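Local coordinates for peptidase S15/CocE/NonD (Thaumarchaeota archaeon SCGC AB-539-E09, PDB 4PF1), which probably uses an alpha/beta-hydrolase domain to release residues from the amino end of peptides, as a serine aminopeptidase of the S15 family, at residues 469-474 against 608-613; 488-493 against 503-508; 406-409 against 413-416; 197-202 against 555-560; 462-467 against 575-580. All blocks are in the same frame, centred on the assembly; numbering follows the deposited sequence.

Interaction 1. Residues 469-474 against 608-613; sequences DVLVWA and QRVWRT
Leu471 and Trp473, two residues apart on strand 471-474, meet a single partner, Val610 of strand 606-625. Leu471 comes first: with CG anti to its carbonyl carbon, the side chain reaches across and sets CD1 3.7 Å from Val610 CG2, the two side chains passing each other in opposite directions. Trp473 then joins the contact with its six-membered ring, CH2 lying 3.8 Å from Val610 CG1 and CZ2 4.0 Å from that same methyl. Its CG lies opposite the carbonyl carbon (chi1 -58°), which points the benzo end of the indole toward the valine. NE1, on the five-membered ring, is satisfied by a hydrogen bond to Asp426, whose carboxylate also pairs with Arg612. Val610 thus divides its methyls, CG2 for the leucine and CG1 for the tryptophan, and all three residues are buried. Strand 471-474 belongs to a four-stranded antiparallel sheet and strand 606-625 to a different one; the CA atoms of Leu471 and Val610 are 8.5 Å apart, and side chains meet without backbone bonding between the strands. This is as expected of the apolar core of a beta sandwich, consistent with the jelly-roll-like C-terminal domain of S15 peptidases.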
# COMPACT_ATOMS: atom_id res chain seq x y z
N ASP A 469 -8.37 -14.66 30.56
CA ASP A 469 -8.55 -16.10 30.35
C ASP A 469 -7.28 -16.73 29.70
O ASP A 469 -7.36 -17.80 29.09
CB ASP A 469 -9.82 -16.39 29.51
CG ASP A 469 -9.87 -15.72 28.14
OD1 ASP A 469 -9.00 -14.87 27.86
OD2 ASP A 469 -10.81 -16.03 27.37
N VAL A 470 -6.12 -16.07 29.86
CA VAL A 470 -4.82 -16.51 29.33
C VAL A 470 -3.75 -16.31 30.42
O VAL A 470 -3.76 -15.30 31.11
CB VAL A 470 -4.44 -15.74 28.01
CG1 VAL A 470 -3.05 -16.14 27.50
CG2 VAL A 470 -5.49 -15.93 26.91
N LEU A 471 -2.85 -17.29 30.58
CA LEU A 471 -1.75 -17.18 31.54
C LEU A 471 -0.48 -16.81 30.82
O LEU A 471 -0.27 -17.26 29.69
CB LEU A 471 -1.54 -18.48 32.34
CG LEU A 471 -2.67 -18.91 33.29
CD1 LEU A 471 -2.31 -20.19 33.99
CD2 LEU A 471 -3.00 -17.82 34.32
N VAL A 472 0.35 -15.95 31.43
CA VAL A 472 1.58 -15.47 30.80
C VAL A 472 2.77 -15.56 31.77
O VAL A 472 2.63 -15.23 32.95
CB VAL A 472 1.42 -14.00 30.26
CG1 VAL A 472 2.60 -13.59 29.40
CG2 VAL A 472 0.10 -13.82 29.49
N TRP A 473 3.92 -16.02 31.26
CA TRP A 473 5.20 -16.09 31.98
C TRP A 473 6.31 -15.64 31.04
O TRP A 473 6.28 -15.99 29.86
CB TRP A 473 5.49 -17.51 32.49
CG TRP A 473 4.45 -18.08 33.41
CD1 TRP A 473 4.36 -17.92 34.76
CD2 TRP A 473 3.36 -18.93 33.03
NE1 TRP A 473 3.28 -18.62 35.25
CE2 TRP A 473 2.65 -19.25 34.21
CE3 TRP A 473 2.93 -19.48 31.81
CZ2 TRP A 473 1.52 -20.08 34.20
CZ3 TRP A 473 1.81 -20.30 31.81
CH2 TRP A 473 1.14 -20.61 33.00
N ALA A 474 7.26 -14.86 31.54
CA ALA A 474 8.36 -14.36 30.72
C ALA A 474 9.64 -14.21 31.53
O ALA A 474 9.59 -13.86 32.71
CB ALA A 474 7.99 -13.02 30.09
N GLN A 608 -9.42 -22.96 35.73
CA GLN A 608 -8.19 -23.63 35.32
C GLN A 608 -7.02 -23.20 36.18
O GLN A 608 -6.89 -22.01 36.48
CB GLN A 608 -7.87 -23.36 33.83
CG GLN A 608 -9.09 -23.25 32.89
CD GLN A 608 -9.76 -24.58 32.63
OE1 GLN A 608 -10.35 -25.19 33.51
NE2 GLN A 608 -9.74 -25.01 31.38
N ARG A 609 -6.16 -24.16 36.55
CA ARG A 609 -5.00 -23.88 37.40
C ARG A 609 -3.76 -24.56 36.86
O ARG A 609 -3.74 -25.78 36.74
CB ARG A 609 -5.26 -24.36 38.84
CG ARG A 609 -6.21 -23.50 39.64
CD ARG A 609 -6.52 -24.15 40.97
NE ARG A 609 -7.47 -23.37 41.76
CZ ARG A 609 -7.92 -23.74 42.95
NH1 ARG A 609 -7.52 -24.88 43.50
NH2 ARG A 609 -8.78 -22.98 43.60
N VAL A 610 -2.72 -23.77 36.56
CA VAL A 610 -1.42 -24.30 36.13
C VAL A 610 -0.51 -24.31 37.37
O VAL A 610 -0.13 -23.24 37.87
CB VAL A 610 -0.83 -23.54 34.92
CG1 VAL A 610 0.64 -23.92 34.70
CG2 VAL A 610 -1.65 -23.80 33.66
N TRP A 611 -0.25 -25.51 37.91
CA TRP A 611 0.51 -25.69 39.15
C TRP A 611 2.02 -25.61 38.93
O TRP A 611 2.53 -26.03 37.89
CB TRP A 611 0.12 -27.02 39.81
CG TRP A 611 -1.24 -26.98 40.45
CD1 TRP A 611 -2.45 -26.90 39.81
CD2 TRP A 611 -1.53 -26.99 41.85
NE1 TRP A 611 -3.47 -26.86 40.73
CE2 TRP A 611 -2.93 -26.91 41.99
CE3 TRP A 611 -0.74 -27.08 43.01
CZ2 TRP A 611 -3.56 -26.95 43.24
CZ3 TRP A 611 -1.36 -27.09 44.25
CH2 TRP A 611 -2.76 -27.02 44.36
N ARG A 612 2.74 -25.06 39.92
CA ARG A 612 4.19 -24.85 39.87
C ARG A 612 4.80 -25.07 41.26
O ARG A 612 5.12 -24.11 41.97
CB ARG A 612 4.52 -23.44 39.33
CG ARG A 612 3.51 -22.37 39.73
CD ARG A 612 3.98 -20.99 39.35
NE ARG A 612 2.98 -19.98 39.66
CZ ARG A 612 2.91 -19.32 40.82
NH1 ARG A 612 3.79 -19.57 41.78
NH2 ARG A 612 1.96 -18.41 41.02
N THR A 613 4.90 -26.34 41.67
CA THR A 613 5.43 -26.75 42.98
C THR A 613 6.50 -27.83 42.79
O THR A 613 6.67 -28.32 41.68
CB THR A 613 4.28 -27.27 43.89
OG1 THR A 613 3.73 -28.46 43.32
CG2 THR A 613 3.18 -26.24 44.11

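Interaction 2. Residues 488-493 against 503-508; sequences PVARLF and WVVKII
Three apolar pairs, Pro488 with Ile507, Ala490 with Val505 and Leu492 with Trp503, join two strands whose end-to-end directions lie 142° apart. The alternation of residues places every second side chain in the interface. At one end, Ile507 has CG1 anti to its carbonyl carbon and an extended chi2 of 165°, which carries CD1 to 3.6 Å from Pro488 CB and 3.8 Å from Pro488 CG, the methyl meeting one side of the pyrrolidine. In the middle, the small Ala490 permits the nearest backbone approach, its CA 7.3 Å from that of Val505; Ala490 CB lies 3.9 Å from Val505 CG1, and CG2 of the valine is only slightly farther off. At the other end, Leu492 has CG opposite its own N (chi1 179°), and this sends CD2 to 3.8 Å from Trp503 CG. The leucine crosses the indole at about a right angle, its methyl lying by CB and CG and reaching on toward CD2 and CE3 of the tryptophan. Strand 489-496 runs between strands 553-558 and 606-625, with Ile557 and Ile620 adding to the same core, whereas strand 502-510 is flanked by strands 571-577 and 525-534 of the second sheet.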
# COMPACT_ATOMS: atom_id res chain seq x y z
N PRO A 488 10.72 -28.79 21.62
CA PRO A 488 10.40 -28.49 23.02
C PRO A 488 9.23 -29.35 23.48
O PRO A 488 8.36 -29.69 22.68
CB PRO A 488 10.02 -27.00 22.99
CG PRO A 488 10.24 -26.53 21.57
CD PRO A 488 10.21 -27.74 20.71
N VAL A 489 9.22 -29.75 24.76
CA VAL A 489 8.14 -30.57 25.30
C VAL A 489 7.58 -29.88 26.54
O VAL A 489 8.33 -29.55 27.47
CB VAL A 489 8.58 -32.04 25.60
CG1 VAL A 489 7.47 -32.82 26.29
CG2 VAL A 489 9.02 -32.75 24.32
N ALA A 490 6.27 -29.61 26.54
CA ALA A 490 5.61 -28.98 27.67
C ALA A 490 5.20 -30.03 28.69
O ALA A 490 4.42 -30.94 28.37
CB ALA A 490 4.39 -28.19 27.20
N ARG A 491 5.78 -29.95 29.89
CA ARG A 491 5.42 -30.82 31.00
C ARG A 491 4.46 -30.02 31.85
O ARG A 491 4.89 -29.21 32.68
CB ARG A 491 6.66 -31.29 31.77
CG ARG A 491 6.36 -32.43 32.74
CD ARG A 491 7.62 -32.92 33.44
NE ARG A 491 8.08 -31.98 34.46
CZ ARG A 491 9.20 -31.28 34.38
NH1 ARG A 491 10.00 -31.41 33.32
NH2 ARG A 491 9.54 -30.44 35.35
N LEU A 492 3.17 -30.13 31.54
CA LEU A 492 2.14 -29.32 32.17
C LEU A 492 1.40 -30.07 33.27
O LEU A 492 0.83 -31.13 33.02
CB LEU A 492 1.15 -28.82 31.10
CG LEU A 492 -0.03 -27.98 31.60
CD1 LEU A 492 0.40 -26.53 31.85
CD2 LEU A 492 -1.18 -28.03 30.62
N PHE A 493 1.41 -29.50 34.48
CA PHE A 493 0.65 -30.00 35.62
C PHE A 493 -0.51 -29.06 35.81
O PHE A 493 -0.31 -27.90 36.21
CB PHE A 493 1.53 -30.10 36.88
CG PHE A 493 2.58 -31.19 36.83
CD1 PHE A 493 2.30 -32.48 37.26
CD2 PHE A 493 3.87 -30.91 36.36
CE1 PHE A 493 3.29 -33.47 37.24
CE2 PHE A 493 4.84 -31.91 36.31
CZ PHE A 493 4.54 -33.18 36.75
N TRP A 503 -5.68 -27.71 26.20
CA TRP A 503 -4.57 -26.95 26.74
C TRP A 503 -3.66 -26.50 25.60
O TRP A 503 -3.08 -27.32 24.90
CB TRP A 503 -3.79 -27.75 27.81
CG TRP A 503 -4.63 -28.21 28.97
CD1 TRP A 503 -5.16 -29.46 29.14
CD2 TRP A 503 -5.05 -27.43 30.09
NE1 TRP A 503 -5.87 -29.51 30.32
CE2 TRP A 503 -5.82 -28.28 30.92
CE3 TRP A 503 -4.82 -26.10 30.50
CZ2 TRP A 503 -6.37 -27.84 32.14
CZ3 TRP A 503 -5.37 -25.67 31.70
CH2 TRP A 503 -6.15 -26.52 32.50
N VAL A 504 -3.61 -25.17 25.38
CA VAL A 504 -2.79 -24.54 24.35
C VAL A 504 -1.51 -24.04 25.01
O VAL A 504 -1.58 -23.28 25.98
CB VAL A 504 -3.54 -23.39 23.62
CG1 VAL A 504 -2.67 -22.75 22.54
CG2 VAL A 504 -4.87 -23.86 23.05
N VAL A 505 -0.34 -24.47 24.51
CA VAL A 505 0.95 -24.02 25.03
C VAL A 505 1.68 -23.29 23.91
O VAL A 505 1.85 -23.85 22.83
CB VAL A 505 1.80 -25.17 25.63
CG1 VAL A 505 3.15 -24.65 26.14
CG2 VAL A 505 1.05 -25.89 26.76
N LYS A 506 2.10 -22.03 24.16
CA LYS A 506 2.82 -21.23 23.17
C LYS A 506 4.20 -20.82 23.67
O LYS A 506 4.33 -20.36 24.81
CB LYS A 506 2.05 -19.94 22.83
CG LYS A 506 0.59 -20.09 22.49
CD LYS A 506 0.03 -18.71 22.19
CE LYS A 506 -1.45 -18.64 22.33
NZ LYS A 506 -1.92 -17.24 22.50
N ILE A 507 5.22 -20.94 22.81
CA ILE A 507 6.57 -20.44 23.08
C ILE A 507 6.73 -19.18 22.25
O ILE A 507 6.44 -19.19 21.05
CB ILE A 507 7.70 -21.48 22.82
CG1 ILE A 507 7.67 -22.60 23.88
CG2 ILE A 507 9.10 -20.80 22.77
CD1 ILE A 507 8.46 -23.78 23.52
N ILE A 508 7.14 -18.08 22.88
CA ILE A 508 7.22 -16.79 22.21
C ILE A 508 8.58 -16.13 22.42
O ILE A 508 9.16 -16.22 23.51
CB ILE A 508 6.05 -15.89 22.75
CG1 ILE A 508 4.69 -16.32 22.16
CG2 ILE A 508 6.31 -14.40 22.54
CD1 ILE A 508 3.56 -16.36 23.19

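Interaction 3. Residues 406-409 against 413-416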
# COMPACT_ATOMS: atom_id res chain seq x y z
N LEU A 406 12.62 -25.15 31.62
CA LEU A 406 12.23 -23.75 31.73
C LEU A 406 10.94 -23.68 32.55
O LEU A 406 9.84 -23.83 32.01
CB LEU A 406 12.05 -23.16 30.32
CG LEU A 406 12.17 -21.64 30.16
CD1 LEU A 406 13.42 -21.07 30.87
CD2 LEU A 406 12.20 -21.26 28.69
N TYR A 407 11.08 -23.50 33.88
CA TYR A 407 9.96 -23.52 34.84
C TYR A 407 9.11 -22.26 34.85
O TYR A 407 9.65 -21.15 34.82
CB TYR A 407 10.50 -23.75 36.27
CG TYR A 407 11.20 -25.07 36.46
CD1 TYR A 407 10.48 -26.24 36.70
CD2 TYR A 407 12.59 -25.16 36.44
CE1 TYR A 407 11.12 -27.46 36.88
CE2 TYR A 407 13.24 -26.38 36.62
CZ TYR A 407 12.50 -27.52 36.85
OH TYR A 407 13.13 -28.73 37.03
N VAL A 408 7.77 -22.43 34.97
CA VAL A 408 6.84 -21.31 35.15
C VAL A 408 6.93 -20.91 36.64
O VAL A 408 7.04 -21.79 37.49
CB VAL A 408 5.38 -21.60 34.68
CG1 VAL A 408 5.33 -21.95 33.19
CG2 VAL A 408 4.70 -22.68 35.52
N GLN A 409 6.99 -19.60 36.93
CA GLN A 409 7.19 -19.13 38.31
C GLN A 409 6.15 -18.07 38.72
O GLN A 409 5.36 -17.62 37.89
CB GLN A 409 8.62 -18.55 38.47
CG GLN A 409 9.74 -19.56 38.18
CD GLN A 409 11.09 -18.91 37.95
OE1 GLN A 409 11.21 -17.70 37.69
NE2 GLN A 409 12.14 -19.71 37.99
N LYS A 413 6.85 -14.83 36.14
CA LYS A 413 8.26 -15.07 35.82
C LYS A 413 8.46 -16.45 35.18
O LYS A 413 7.67 -17.36 35.40
CB LYS A 413 9.15 -14.95 37.07
CG LYS A 413 9.25 -13.53 37.64
CD LYS A 413 10.26 -13.47 38.78
CE LYS A 413 10.19 -12.16 39.54
NZ LYS A 413 9.38 -12.28 40.78
N LEU A 414 9.56 -16.58 34.43
CA LEU A 414 9.98 -17.81 33.77
C LEU A 414 11.50 -17.93 33.94
O LEU A 414 12.22 -16.99 33.59
CB LEU A 414 9.58 -17.75 32.28
CG LEU A 414 9.72 -19.03 31.45
CD1 LEU A 414 8.60 -20.02 31.76
CD2 LEU A 414 9.72 -18.71 29.98
N GLY A 415 11.96 -19.02 34.54
CA GLY A 415 13.39 -19.21 34.80
C GLY A 415 13.83 -20.65 35.00
O GLY A 415 13.00 -21.57 35.00
N PHE A 416 15.15 -20.84 35.18
CA PHE A 416 15.77 -22.16 35.37
C PHE A 416 15.64 -22.68 36.81
O PHE A 416 15.92 -23.85 37.05
CB PHE A 416 17.26 -22.12 34.97
CG PHE A 416 17.57 -21.83 33.51
CD1 PHE A 416 16.74 -22.31 32.50
CD2 PHE A 416 18.73 -21.16 33.15
CE1 PHE A 416 17.03 -22.06 31.16
CE2 PHE A 416 19.02 -20.91 31.81
CZ PHE A 416 18.18 -21.37 30.82
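Tyr407 and Gly415 form the hydrogen-bonded pair of a beta hairpin, in which strand 401-408 turns back into strand 414-415 with antiparallel register. Tyr407 N gives its hydrogen to Gly415 O at 2.9 Å, a rather bent bond (132°). The return bond is straighter though longer: Gly415 N reaches Tyr407 O at 3.2 Å and 162°. That same acceptor also receives a CA-H contact, Leu414 CA lying 3.5 Å from Tyr407 O. Nearer the turn, Gln409 N donates to Lys413 O at 2.8 Å, and Val408 and Leu414 between these bonds make a non-hydrogen-bonded pair. The outer edge of the first strand is served by strand 606-625, with backbone bonds from Leu406 to Ile620 and from Val408 to Thr618.

The Gln409 side chain, running out straight past CG (chi2 163°), lies across the second strand and brings NE2 to 3.5 Å from Gly415 CA, where it gives a weak bond to Glu417 O. A CB on residue 415 would collide with this amide, which fits the glycine there. An alanine here, in place of Gln409, is likely to deprive Glu417 O of its weak donor and uncover the backbone at Gly415. On the opposite face, Leu406 CD2 meets Leu414 CD2 at 3.8 Å, crossing at about a right angle. The Tyr407 ring instead turns its edge to the second strand, its CD2 lying 3.6 Å from Phe416 O.

Interaction 4. Residues 197-202 against 555-560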
# COMPACT_ATOMS: atom_id res chain seq x y z
N PHE A 197 -6.49 -32.88 12.85
CA PHE A 197 -6.44 -32.73 14.31
C PHE A 197 -5.00 -32.48 14.79
O PHE A 197 -4.05 -32.92 14.13
CB PHE A 197 -6.97 -33.99 15.05
CG PHE A 197 -8.35 -34.51 14.71
CD1 PHE A 197 -8.56 -35.29 13.58
CD2 PHE A 197 -9.39 -34.38 15.62
CE1 PHE A 197 -9.82 -35.83 13.31
CE2 PHE A 197 -10.66 -34.91 15.34
CZ PHE A 197 -10.86 -35.64 14.19
N HIS A 198 -4.85 -31.83 15.96
CA HIS A 198 -3.59 -31.66 16.66
C HIS A 198 -3.76 -32.25 18.05
O HIS A 198 -4.45 -31.65 18.88
CB HIS A 198 -3.13 -30.19 16.71
CG HIS A 198 -2.47 -29.71 15.46
ND1 HIS A 198 -1.45 -28.78 15.51
CD2 HIS A 198 -2.72 -30.02 14.17
CE1 HIS A 198 -1.12 -28.55 14.25
NE2 HIS A 198 -1.86 -29.26 13.41
N MET A 199 -3.24 -33.47 18.25
CA MET A 199 -3.34 -34.24 19.51
C MET A 199 -4.82 -34.32 20.00
O MET A 199 -5.10 -34.15 21.20
CB MET A 199 -2.40 -33.67 20.59
CG MET A 199 -0.93 -34.00 20.34
SD MET A 199 0.23 -33.17 21.45
CE MET A 199 0.39 -31.57 20.63
N GLY A 200 -5.74 -34.58 19.07
CA GLY A 200 -7.16 -34.74 19.36
C GLY A 200 -8.06 -33.54 19.13
O GLY A 200 -9.28 -33.70 19.02
N ALA A 201 -7.47 -32.33 19.09
CA ALA A 201 -8.24 -31.10 18.88
C ALA A 201 -8.55 -30.93 17.40
O ALA A 201 -7.64 -30.82 16.59
CB ALA A 201 -7.47 -29.90 19.42
N PHE A 202 -9.85 -30.96 17.04
CA PHE A 202 -10.33 -30.91 15.66
C PHE A 202 -10.16 -29.54 14.99
O PHE A 202 -10.66 -28.54 15.50
CB PHE A 202 -11.80 -31.36 15.58
CG PHE A 202 -12.36 -31.46 14.17
CD1 PHE A 202 -11.69 -32.17 13.18
CD2 PHE A 202 -13.58 -30.87 13.85
CE1 PHE A 202 -12.21 -32.26 11.89
CE2 PHE A 202 -14.11 -30.99 12.57
CZ PHE A 202 -13.42 -31.68 11.59
N TYR A 555 0.33 -33.58 31.92
CA TYR A 555 0.18 -33.61 30.46
C TYR A 555 1.55 -33.52 29.80
O TYR A 555 2.40 -32.74 30.24
CB TYR A 555 -0.69 -32.44 29.97
CG TYR A 555 -2.10 -32.44 30.52
CD1 TYR A 555 -2.39 -31.86 31.75
CD2 TYR A 555 -3.15 -32.98 29.79
CE1 TYR A 555 -3.68 -31.86 32.27
CE2 TYR A 555 -4.45 -32.97 30.28
CZ TYR A 555 -4.71 -32.42 31.53
OH TYR A 555 -5.99 -32.41 32.02
N ARG A 556 1.76 -34.31 28.75
CA ARG A 556 2.99 -34.26 27.96
C ARG A 556 2.61 -33.69 26.60
O ARG A 556 1.86 -34.33 25.86
CB ARG A 556 3.65 -35.64 27.84
CG ARG A 556 5.15 -35.56 27.59
CD ARG A 556 5.74 -36.91 27.22
NE ARG A 556 5.98 -37.02 25.78
CZ ARG A 556 7.17 -36.89 25.20
NH1 ARG A 556 8.25 -36.66 25.94
NH2 ARG A 556 7.29 -36.99 23.89
N ILE A 557 3.02 -32.44 26.32
CA ILE A 557 2.65 -31.78 25.08
C ILE A 557 3.91 -31.45 24.25
O ILE A 557 4.54 -30.41 24.46
CB ILE A 557 1.76 -30.51 25.32
CG1 ILE A 557 0.60 -30.80 26.31
CG2 ILE A 557 1.22 -29.96 23.99
CD1 ILE A 557 0.04 -29.55 27.02
N PRO A 558 4.30 -32.34 23.30
CA PRO A 558 5.43 -32.02 22.42
C PRO A 558 5.05 -30.86 21.51
O PRO A 558 3.91 -30.79 21.05
CB PRO A 558 5.67 -33.32 21.63
CG PRO A 558 4.77 -34.36 22.27
CD PRO A 558 3.65 -33.61 22.90
N LEU A 559 5.96 -29.89 21.34
CA LEU A 559 5.66 -28.69 20.57
C LEU A 559 6.44 -28.65 19.24
O LEU A 559 7.46 -29.34 19.12
CB LEU A 559 5.97 -27.44 21.42
CG LEU A 559 5.10 -27.26 22.68
CD1 LEU A 559 5.76 -26.34 23.67
CD2 LEU A 559 3.70 -26.77 22.33
N PRO A 560 5.98 -27.86 18.23
CA PRO A 560 6.70 -27.82 16.94
C PRO A 560 8.20 -27.52 17.08
O PRO A 560 8.60 -26.85 18.03
CB PRO A 560 5.99 -26.70 16.18
CG PRO A 560 4.62 -26.69 16.73
CD PRO A 560 4.76 -27.02 18.19
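Met199 reaches Pro558 and Ile557 by a chain that starts with CG anti to the carbonyl carbon, stays extended at chi2 (172°) and bends only at chi3 (-83°). The last bend matters because it separates the tasks of the final two atoms. SD lies 3.7 Å from Pro558 CD, while CE turns aside to stand 3.8 Å from Ile557 CG2 and 3.6 Å from Pro558 O. The thioether crosses the isoleucine at about a right angle and the proline obliquely. Met199 sits on a type I' turn from His198 to Ala201, closed by His198 N to Ala201 O at 3.0 Å and Ala201 N to His198 O at 3.1 Å, at the second position of this tight two-residue hairpin. Strand 525-534 backs the turn: Met199 shares a backbone bond with Arg534 and touches Phe533, and His198 ND1 bonds to Asp531. Ile557 also packs on Ala490 and Leu492. The hairpin of the peptidase part here packs against a strand of the C-terminal part. With one flexible thioether meeting two hydrocarbon groups and a carbonyl oxygen, this contact between Met199 and strand 553-558 probably rests on shape and dispersion, the polar bonds of the turn being supplied by the neighbouring strand 525-534.

Interaction 5. Residues 462-467 against 575-580; sequences RHTASR and QVQSSW
Thr464 OG1 and Gln575 OE1 stand 2.7 Å apart, the closest approach between helix 462-465 and strand 571-577. The threonine turns its hydroxyl (chi1 51°) toward the strand, where it is also within bonding distance of Gln461 O. Gln575, its chain running out straight past CG, comes obliquely to meet it. Both ends of its amide are gripped: OE1 accepts from Lys506 NZ and NE2 donates to Gln461 O, which fixes the rotation of the group. NE2 also rests 3.7 Å from Ala465 CB. A leucine in its place would probably leave Gln461 O without that donor, Thr464 OG1 without its close neighbour on the strand, and Lys506 with one acceptor fewer for its probably positive amine.

The contact is looser beside this polar cluster. Gln577 OE1 is 3.8 Å from Thr464 CG2, a van der Waals approach at about a right angle; that oxygen instead accepts from Lys506, and Gln577 NE2 bonds to Ser579 O at 2.8 Å, 138° at the hydrogen. Ala465 and His463, on the helix, remain partly exposed. Lys434 of a second subunit donates to Ala465 O and Arg467 O. Gln575, Gln577 and Lys506 form a buried polar cluster on the face of the four-stranded sheet turned away from the other sheet, so this is a short helix laid on the outer face of a beta sandwich, next to a subunit interface.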
# COMPACT_ATOMS: atom_id res chain seq x y z
N ARG A 462 0.48 -10.39 21.66
CA ARG A 462 0.15 -9.35 22.64
C ARG A 462 -1.38 -9.27 22.89
O ARG A 462 -1.79 -8.91 24.00
CB ARG A 462 0.69 -7.98 22.21
CG ARG A 462 2.11 -7.70 22.71
CD ARG A 462 2.62 -6.33 22.31
NE ARG A 462 2.82 -6.21 20.87
CZ ARG A 462 3.63 -5.33 20.29
NH1 ARG A 462 4.33 -4.48 21.02
NH2 ARG A 462 3.75 -5.31 18.96
N HIS A 463 -2.21 -9.62 21.87
CA HIS A 463 -3.68 -9.56 21.95
C HIS A 463 -4.24 -10.58 22.97
O HIS A 463 -5.26 -10.30 23.60
CB HIS A 463 -4.34 -9.72 20.57
CG HIS A 463 -4.34 -11.11 20.00
ND1 HIS A 463 -5.47 -11.92 20.05
CD2 HIS A 463 -3.37 -11.76 19.31
CE1 HIS A 463 -5.14 -13.04 19.42
NE2 HIS A 463 -3.89 -13.00 18.96
N THR A 464 -3.54 -11.70 23.17
CA THR A 464 -3.93 -12.71 24.16
C THR A 464 -3.23 -12.46 25.50
O THR A 464 -3.73 -12.88 26.53
CB THR A 464 -3.65 -14.13 23.64
OG1 THR A 464 -2.30 -14.21 23.19
CG2 THR A 464 -4.59 -14.54 22.53
N ALA A 465 -2.06 -11.78 25.47
CA ALA A 465 -1.26 -11.50 26.67
C ALA A 465 -2.03 -10.70 27.74
O ALA A 465 -1.86 -10.97 28.93
CB ALA A 465 0.00 -10.75 26.29
N SER A 466 -2.87 -9.73 27.32
CA SER A 466 -3.62 -8.87 28.25
C SER A 466 -4.94 -9.51 28.70
O SER A 466 -5.60 -8.98 29.59
CB SER A 466 -3.90 -7.51 27.62
OG SER A 466 -4.74 -7.64 26.48
N ARG A 467 -5.33 -10.65 28.08
CA ARG A 467 -6.59 -11.35 28.39
C ARG A 467 -6.54 -12.05 29.74
O ARG A 467 -5.54 -12.68 30.07
CB ARG A 467 -6.93 -12.36 27.29
CG ARG A 467 -7.45 -11.73 26.00
CD ARG A 467 -7.82 -12.80 24.98
NE ARG A 467 -9.00 -13.57 25.40
CZ ARG A 467 -10.21 -13.43 24.88
NH1 ARG A 467 -10.43 -12.57 23.89
NH2 ARG A 467 -11.22 -14.17 25.32
N GLN A 575 2.85 -18.76 26.98
CA GLN A 575 1.43 -18.42 27.12
C GLN A 575 0.60 -19.69 27.15
O GLN A 575 0.85 -20.60 26.36
CB GLN A 575 0.97 -17.48 25.99
CG GLN A 575 1.33 -16.01 26.23
CD GLN A 575 0.77 -15.06 25.19
OE1 GLN A 575 -0.26 -15.31 24.55
NE2 GLN A 575 1.43 -13.92 25.02
N VAL A 576 -0.33 -19.80 28.12
CA VAL A 576 -1.22 -20.96 28.26
C VAL A 576 -2.69 -20.50 28.23
O VAL A 576 -3.07 -19.57 28.95
CB VAL A 576 -0.88 -21.83 29.51
CG1 VAL A 576 -2.02 -22.81 29.84
CG2 VAL A 576 0.42 -22.60 29.30
N GLN A 577 -3.51 -21.14 27.39
CA GLN A 577 -4.94 -20.85 27.25
C GLN A 577 -5.73 -22.16 27.02
O GLN A 577 -5.11 -23.22 26.89
CB GLN A 577 -5.19 -19.82 26.13
CG GLN A 577 -4.60 -20.20 24.78
CD GLN A 577 -4.66 -19.05 23.80
OE1 GLN A 577 -4.08 -17.98 24.03
NE2 GLN A 577 -5.34 -19.24 22.69
N SER A 578 -7.08 -22.09 27.00
CA SER A 578 -7.92 -23.28 26.89
C SER A 578 -8.80 -23.33 25.62
O SER A 578 -9.66 -24.21 25.50
CB SER A 578 -8.79 -23.43 28.13
OG SER A 578 -8.03 -23.86 29.24
N SER A 579 -8.56 -22.42 24.66
CA SER A 579 -9.27 -22.37 23.38
C SER A 579 -8.42 -21.67 22.33
O SER A 579 -7.57 -20.85 22.66
CB SER A 579 -10.63 -21.69 23.53
OG SER A 579 -10.54 -20.42 24.14
N TRP A 580 -8.63 -22.04 21.05
CA TRP A 580 -7.91 -21.55 19.87
C TRP A 580 -8.91 -21.57 18.71
O TRP A 580 -8.84 -22.42 17.83
CB TRP A 580 -6.71 -22.48 19.59
CG TRP A 580 -5.36 -21.82 19.49
CD1 TRP A 580 -5.08 -20.49 19.58
CD2 TRP A 580 -4.12 -22.48 19.22
NE1 TRP A 580 -3.73 -20.28 19.41
CE2 TRP A 580 -3.12 -21.49 19.18
CE3 TRP A 580 -3.75 -23.83 19.03
CZ2 TRP A 580 -1.77 -21.80 18.95
CZ3 TRP A 580 -2.42 -24.13 18.81
CH2 TRP A 580 -1.44 -23.13 18.76

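From the N terminus, residues 197-202 open interaction 4, which closes only at 555-560 and so ties the peptidase part to the C-terminal sandwich. Within that long loop, interaction 3 closes a short hairpin by itself, in series with interactions 1, 2 and 5. Next, 462-467 opens interaction 5 and 469-474 opens interaction 1. Interaction 2 then closes across the nine residues between its segments, nested inside interactions 1, 4 and 5. The chain afterwards completes interaction 4, then 5, then 1, so these three cross one another. Interactions 1 and 2 join the sandwich's two sheets, interaction 3 edges one sheet, and interaction 5 adds a helix outside the other.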